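Local coordinates for CrtC domain-containing protein (Fusarium vanettenii 77-13-4, PDB 7A0Q) that probably adds water to the phytoalexin kievitone, acting as a kievitone hydratase built from two lipocalin-like domains, at residues 80-91 with 308-319. Residues are numbered along the deposited sequence; the frame is centred on the assembly and turned at random.
Sequences LDNPVYTYFRAS and LVGEDALQTAYE
Arg89, on strand 86-94 of the CrtC N-terminal lipocalin domain, reaches into the loop 309-316, which joins strands 295-308 and 317-328 of the second, eight-stranded lipocalin-like barrel. The contact therefore links the two calycin domains. From CB the arginine runs extended: CG lies beside Leu308 CD1, CD packs on the same methyl at 3.5 Å, and NE, still next to it, donates to His78 ND1 on the neighbouring strand 72-81. At the tip, NH1 gives a weak, bent hydrogen bond (2.9 Å, 132°) to Gln315 O, which lies at the guanidinium edge, while NH2 donates to a water that in turn donates to Leu314 O and Thr316 O. The Tyr87 hydroxyl oxygen sits over the centre of one guanidinium face. Ala317 CB touches both terminal nitrogens, and Glu319 OE2 forms a long salt bridge with NH2 at 3.8 Å, well out of the guanidinium plane, so that charge alone joins them. The carboxylate of Glu340 lies close to that of Glu319. Tyr87 OH also donates weakly to Leu314 O, a carbonyl thus shared with the water. Beyond it, Tyr85 lays one ring face under the amide of Gln315: NE2 stands 3.4 Å above the plane, offset toward the rim, with the amide turned 78° to the ring. Gln315 OE1 meanwhile accepts from Glu311 N, which stands above its carbonyl plane and steadies that amide. The loop is further braced by the type I turn from Ala313 to Thr316 and by the Asx motif in which Asp312 OD1 takes the N-H of Gln315. Asp312 CG sits between its own N and carbonyl carbon (chi1 66°), and OD2 faces the tyrosine: Tyr85 OH donates to the syn lone pair of Asp312 OD2 at 2.6 Å.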
loop_
_atom_site.group_PDB
_atom_site.type_symbol
_atom_site.label_atom_id
_atom_site.label_comp_id
_atom_site.label_asym_id
_atom_site.label_seq_id
_atom_site.Cartn_x
_atom_site.Cartn_y
_atom_site.Cartn_z
ATOM N N LEU A 80 1.635 -11.345 5.016
ATOM C CA LEU A 80 2.235 -12.032 3.878
ATOM C C LEU A 80 2.246 -13.532 4.138
ATOM O O LEU A 80 2.741 -13.984 5.179
ATOM C CB LEU A 80 3.662 -11.533 3.621
ATOM C CG LEU A 80 4.338 -12.201 2.416
ATOM C CD1 LEU A 80 3.677 -11.772 1.115
ATOM C CD2 LEU A 80 5.826 -11.899 2.371
ATOM N N ASP A 81 1.703 -14.300 3.197
ATOM C CA ASP A 81 1.878 -15.745 3.200
ATOM C C ASP A 81 3.045 -16.109 2.294
ATOM O O ASP A 81 3.137 -15.619 1.167
ATOM C CB ASP A 81 0.622 -16.479 2.740
ATOM C CG ASP A 81 0.833 -17.980 2.720
ATOM O OD1 ASP A 81 0.966 -18.559 3.819
ATOM O OD2 ASP A 81 0.914 -18.566 1.619
ATOM N N ASN A 82 3.928 -16.973 2.788
ATOM C CA ASN A 82 5.133 -17.383 2.075
ATOM C C ASN A 82 5.387 -18.847 2.402
ATOM O O ASN A 82 4.986 -19.311 3.475
ATOM C CB ASN A 82 6.324 -16.497 2.487
ATOM C CG ASN A 82 7.643 -16.958 1.908
ATOM O OD1 ASN A 82 8.319 -17.816 2.477
ATOM N ND2 ASN A 82 8.023 -16.382 0.778
ATOM N N PRO A 83 6.009 -19.609 1.495
ATOM C CA PRO A 83 6.219 -21.040 1.781
ATOM C C PRO A 83 7.074 -21.309 3.009
ATOM O O PRO A 83 6.903 -22.353 3.654
ATOM C CB PRO A 83 6.891 -21.550 0.499
ATOM C CG PRO A 83 6.407 -20.628 -0.560
ATOM C CD PRO A 83 6.318 -19.279 0.093
ATOM N N VAL A 84 7.980 -20.402 3.363
ATOM C CA VAL A 84 8.877 -20.622 4.495
ATOM C C VAL A 84 8.254 -20.159 5.805
ATOM O O VAL A 84 8.434 -20.798 6.844
ATOM C CB VAL A 84 10.222 -19.917 4.233
ATOM C CG1 VAL A 84 11.210 -20.211 5.357
ATOM C CG2 VAL A 84 10.783 -20.349 2.882
ATOM N N TYR A 85 7.528 -19.046 5.782
ATOM C CA TYR A 85 6.943 -18.484 6.991
ATOM C C TYR A 85 5.819 -17.550 6.571
ATOM O O TYR A 85 5.654 -17.236 5.392
ATOM C CB TYR A 85 7.988 -17.736 7.836
ATOM C CG TYR A 85 8.821 -16.718 7.068
ATOM C CD1 TYR A 85 8.242 -15.572 6.530
ATOM C CD2 TYR A 85 10.187 -16.898 6.892
ATOM C CE1 TYR A 85 8.993 -14.640 5.836
ATOM C CE2 TYR A 85 10.950 -15.973 6.193
ATOM C CZ TYR A 85 10.346 -14.847 5.662
ATOM O OH TYR A 85 11.090 -13.921 4.966
ATOM N N THR A 86 5.047 -17.111 7.554
ATOM C CA THR A 86 4.115 -16.012 7.372
ATOM C C THR A 86 4.581 -14.852 8.231
ATOM O O THR A 86 5.404 -15.014 9.132
ATOM C CB THR A 86 2.692 -16.403 7.780
ATOM O OG1 THR A 86 2.663 -16.594 9.201
ATOM C CG2 THR A 86 2.262 -17.680 7.105
ATOM N N TYR A 87 4.024 -13.671 7.981
ATOM C CA TYR A 87 4.224 -12.608 8.948
ATOM C C TYR A 87 3.088 -11.610 8.869
ATOM O O TYR A 87 2.368 -11.519 7.872
ATOM C CB TYR A 87 5.577 -11.899 8.789
ATOM C CG TYR A 87 5.867 -11.147 7.501
ATOM C CD1 TYR A 87 5.202 -9.968 7.173
ATOM C CD2 TYR A 87 6.884 -11.570 6.660
ATOM C CE1 TYR A 87 5.516 -9.268 6.007
ATOM C CE2 TYR A 87 7.210 -10.867 5.498
ATOM C CZ TYR A 87 6.518 -9.721 5.176
ATOM O OH TYR A 87 6.833 -9.016 4.033
ATOM N N PHE A 88 2.906 -10.908 9.977
ATOM C CA PHE A 88 2.102 -9.702 10.030
ATOM C C PHE A 88 3.001 -8.575 10.498
ATOM O O PHE A 88 3.807 -8.756 11.418
ATOM C CB PHE A 88 0.912 -9.859 10.988
ATOM C CG PHE A 88 -0.001 -8.653 11.035
ATOM C CD1 PHE A 88 -0.977 -8.458 10.058
ATOM C CD2 PHE A 88 0.112 -7.722 12.064
ATOM C CE1 PHE A 88 -1.825 -7.344 10.112
ATOM C CE2 PHE A 88 -0.728 -6.610 12.127
ATOM C CZ PHE A 88 -1.703 -6.420 11.147
ATOM N N ARG A 89 2.868 -7.416 9.863
ATOM C CA ARG A 89 3.627 -6.247 10.273
ATOM C C ARG A 89 2.730 -5.018 10.197
ATOM O O ARG A 89 1.747 -4.985 9.447
ATOM C CB ARG A 89 4.911 -6.077 9.430
ATOM C CG ARG A 89 4.683 -5.960 7.931
ATOM C CD ARG A 89 6.016 -6.026 7.197
ATOM N NE ARG A 89 5.853 -5.840 5.759
ATOM C CZ ARG A 89 6.862 -5.829 4.890
ATOM N NH1 ARG A 89 8.112 -6.007 5.320
ATOM N NH2 ARG A 89 6.625 -5.644 3.596
ATOM N N ALA A 90 3.040 -4.026 11.024
ATOM C CA ALA A 90 2.162 -2.867 11.143
ATOM C C ALA A 90 2.959 -1.695 11.683
ATOM O O ALA A 90 3.969 -1.877 12.370
ATOM C CB ALA A 90 0.966 -3.154 12.064
ATOM N N SER A 91 2.462 -0.489 11.408
ATOM C CA SER A 91 3.116 0.714 11.906
ATOM C C SER A 91 2.093 1.822 12.092
ATOM O O SER A 91 1.002 1.800 11.513
ATOM C CB SER A 91 4.236 1.184 10.968
ATOM O OG SER A 91 3.725 1.656 9.726
ATOM N N LEU A 308 9.829 -0.757 8.552
ATOM C CA LEU A 308 9.434 -1.991 9.215
ATOM C C LEU A 308 10.642 -2.918 9.246
ATOM O O LEU A 308 11.147 -3.307 8.190
ATOM C CB LEU A 308 8.276 -2.651 8.466
ATOM C CG LEU A 308 7.070 -1.765 8.138
ATOM C CD1 LEU A 308 6.055 -2.502 7.289
ATOM C CD2 LEU A 308 6.426 -1.325 9.415
ATOM N N VAL A 309 11.105 -3.276 10.442
ATOM C CA VAL A 309 12.382 -3.964 10.609
ATOM C C VAL A 309 12.126 -5.446 10.839
ATOM O O VAL A 309 11.600 -5.849 11.883
ATOM C CB VAL A 309 13.199 -3.371 11.759
ATOM C CG1 VAL A 309 14.509 -4.139 11.894
ATOM C CG2 VAL A 309 13.451 -1.900 11.516
ATOM N N GLY A 310 12.534 -6.268 9.876
ATOM C CA GLY A 310 12.390 -7.701 9.975
ATOM C C GLY A 310 13.714 -8.369 10.304
ATOM O O GLY A 310 14.743 -7.726 10.483
ATOM N N GLU A 311 13.663 -9.694 10.375
ATOM C CA GLU A 311 14.865 -10.480 10.603
ATOM C C GLU A 311 15.612 -10.806 9.317
ATOM O O GLU A 311 16.802 -11.132 9.375
ATOM C CB GLU A 311 14.505 -11.769 11.350
ATOM C CG GLU A 311 13.876 -11.500 12.715
ATOM C CD GLU A 311 13.703 -12.751 13.561
ATOM O OE1 GLU A 311 12.845 -13.597 13.218
ATOM O OE2 GLU A 311 14.422 -12.882 14.575
ATOM N N ASP A 312 14.955 -10.715 8.162
ATOM C CA ASP A 312 15.608 -10.949 6.875
ATOM C C ASP A 312 15.121 -9.883 5.896
ATOM O O ASP A 312 14.390 -8.963 6.268
ATOM C CB ASP A 312 15.349 -12.377 6.374
ATOM C CG ASP A 312 13.891 -12.634 6.039
ATOM O OD1 ASP A 312 13.077 -11.689 6.089
ATOM O OD2 ASP A 312 13.555 -13.784 5.700
ATOM N N ALA A 313 15.515 -10.019 4.628
ATOM C CA ALA A 313 15.189 -8.993 3.640
ATOM C C ALA A 313 13.686 -8.921 3.384
ATOM O O ALA A 313 13.090 -7.840 3.435
ATOM C CB ALA A 313 15.949 -9.259 2.337
ATOM N N LEU A 314 13.050 -10.063 3.121
ATOM C CA LEU A 314 11.636 -10.034 2.755
ATOM C C LEU A 314 10.750 -9.538 3.892
ATOM O O LEU A 314 9.664 -9.017 3.626
ATOM C CB LEU A 314 11.180 -11.419 2.298
ATOM C CG LEU A 314 9.820 -11.476 1.588
ATOM C CD1 LEU A 314 9.878 -10.675 0.294
ATOM C CD2 LEU A 314 9.411 -12.908 1.328
ATOM N N GLN A 315 11.192 -9.670 5.142
ATOM C CA GLN A 315 10.401 -9.167 6.260
ATOM C C GLN A 315 10.584 -7.676 6.498
ATOM O O GLN A 315 9.876 -7.109 7.341
ATOM C CB GLN A 315 10.760 -9.924 7.545
ATOM C CG GLN A 315 10.384 -11.390 7.545
ATOM C CD GLN A 315 10.964 -12.122 8.745
ATOM O OE1 GLN A 315 11.418 -11.493 9.704
ATOM N NE2 GLN A 315 10.954 -13.449 8.695
ATOM N N THR A 316 11.509 -7.030 5.789
ATOM C CA THR A 316 11.888 -5.645 6.036
ATOM C C THR A 316 11.372 -4.760 4.911
ATOM O O THR A 316 11.388 -5.164 3.746
ATOM C CB THR A 316 13.420 -5.529 6.142
ATOM O OG1 THR A 316 13.874 -6.322 7.243
ATOM C CG2 THR A 316 13.865 -4.096 6.351
ATOM N N ALA A 317 10.910 -3.554 5.247
ATOM C CA ALA A 317 10.510 -2.642 4.183
ATOM C C ALA A 317 10.543 -1.205 4.672
ATOM O O ALA A 317 10.199 -0.930 5.825
ATOM C CB ALA A 317 9.104 -2.969 3.662
ATOM N N TYR A 318 10.931 -0.292 3.784
ATOM C CA TYR A 318 10.616 1.111 3.998
ATOM C C TYR A 318 9.180 1.337 3.536
ATOM O O TYR A 318 8.853 1.100 2.369
ATOM C CB TYR A 318 11.587 2.028 3.251
ATOM C CG TYR A 318 11.531 3.439 3.790
ATOM C CD1 TYR A 318 10.640 4.373 3.270
ATOM C CD2 TYR A 318 12.343 3.824 4.858
ATOM C CE1 TYR A 318 10.574 5.663 3.783
ATOM C CE2 TYR A 318 12.283 5.117 5.377
ATOM C CZ TYR A 318 11.394 6.026 4.845
ATOM O OH TYR A 318 11.326 7.302 5.364
ATOM N N GLU A 319 8.309 1.740 4.456
ATOM C CA GLU A 319 6.896 1.944 4.140
ATOM C C GLU A 319 6.532 3.327 4.656
ATOM O O GLU A 319 6.102 3.481 5.798
ATOM C CB GLU A 319 6.033 0.865 4.753
ATOM C CG GLU A 319 6.389 -0.521 4.333
ATOM C CD GLU A 319 5.688 -0.932 3.064
ATOM O OE1 GLU A 319 4.917 -0.120 2.501
ATOM O OE2 GLU A 319 5.910 -2.081 2.639
HETATM O O HOH W 1 9.255 -6.507 2.591
HETATM O O HOH W 2 5.973 1.911 8.117
#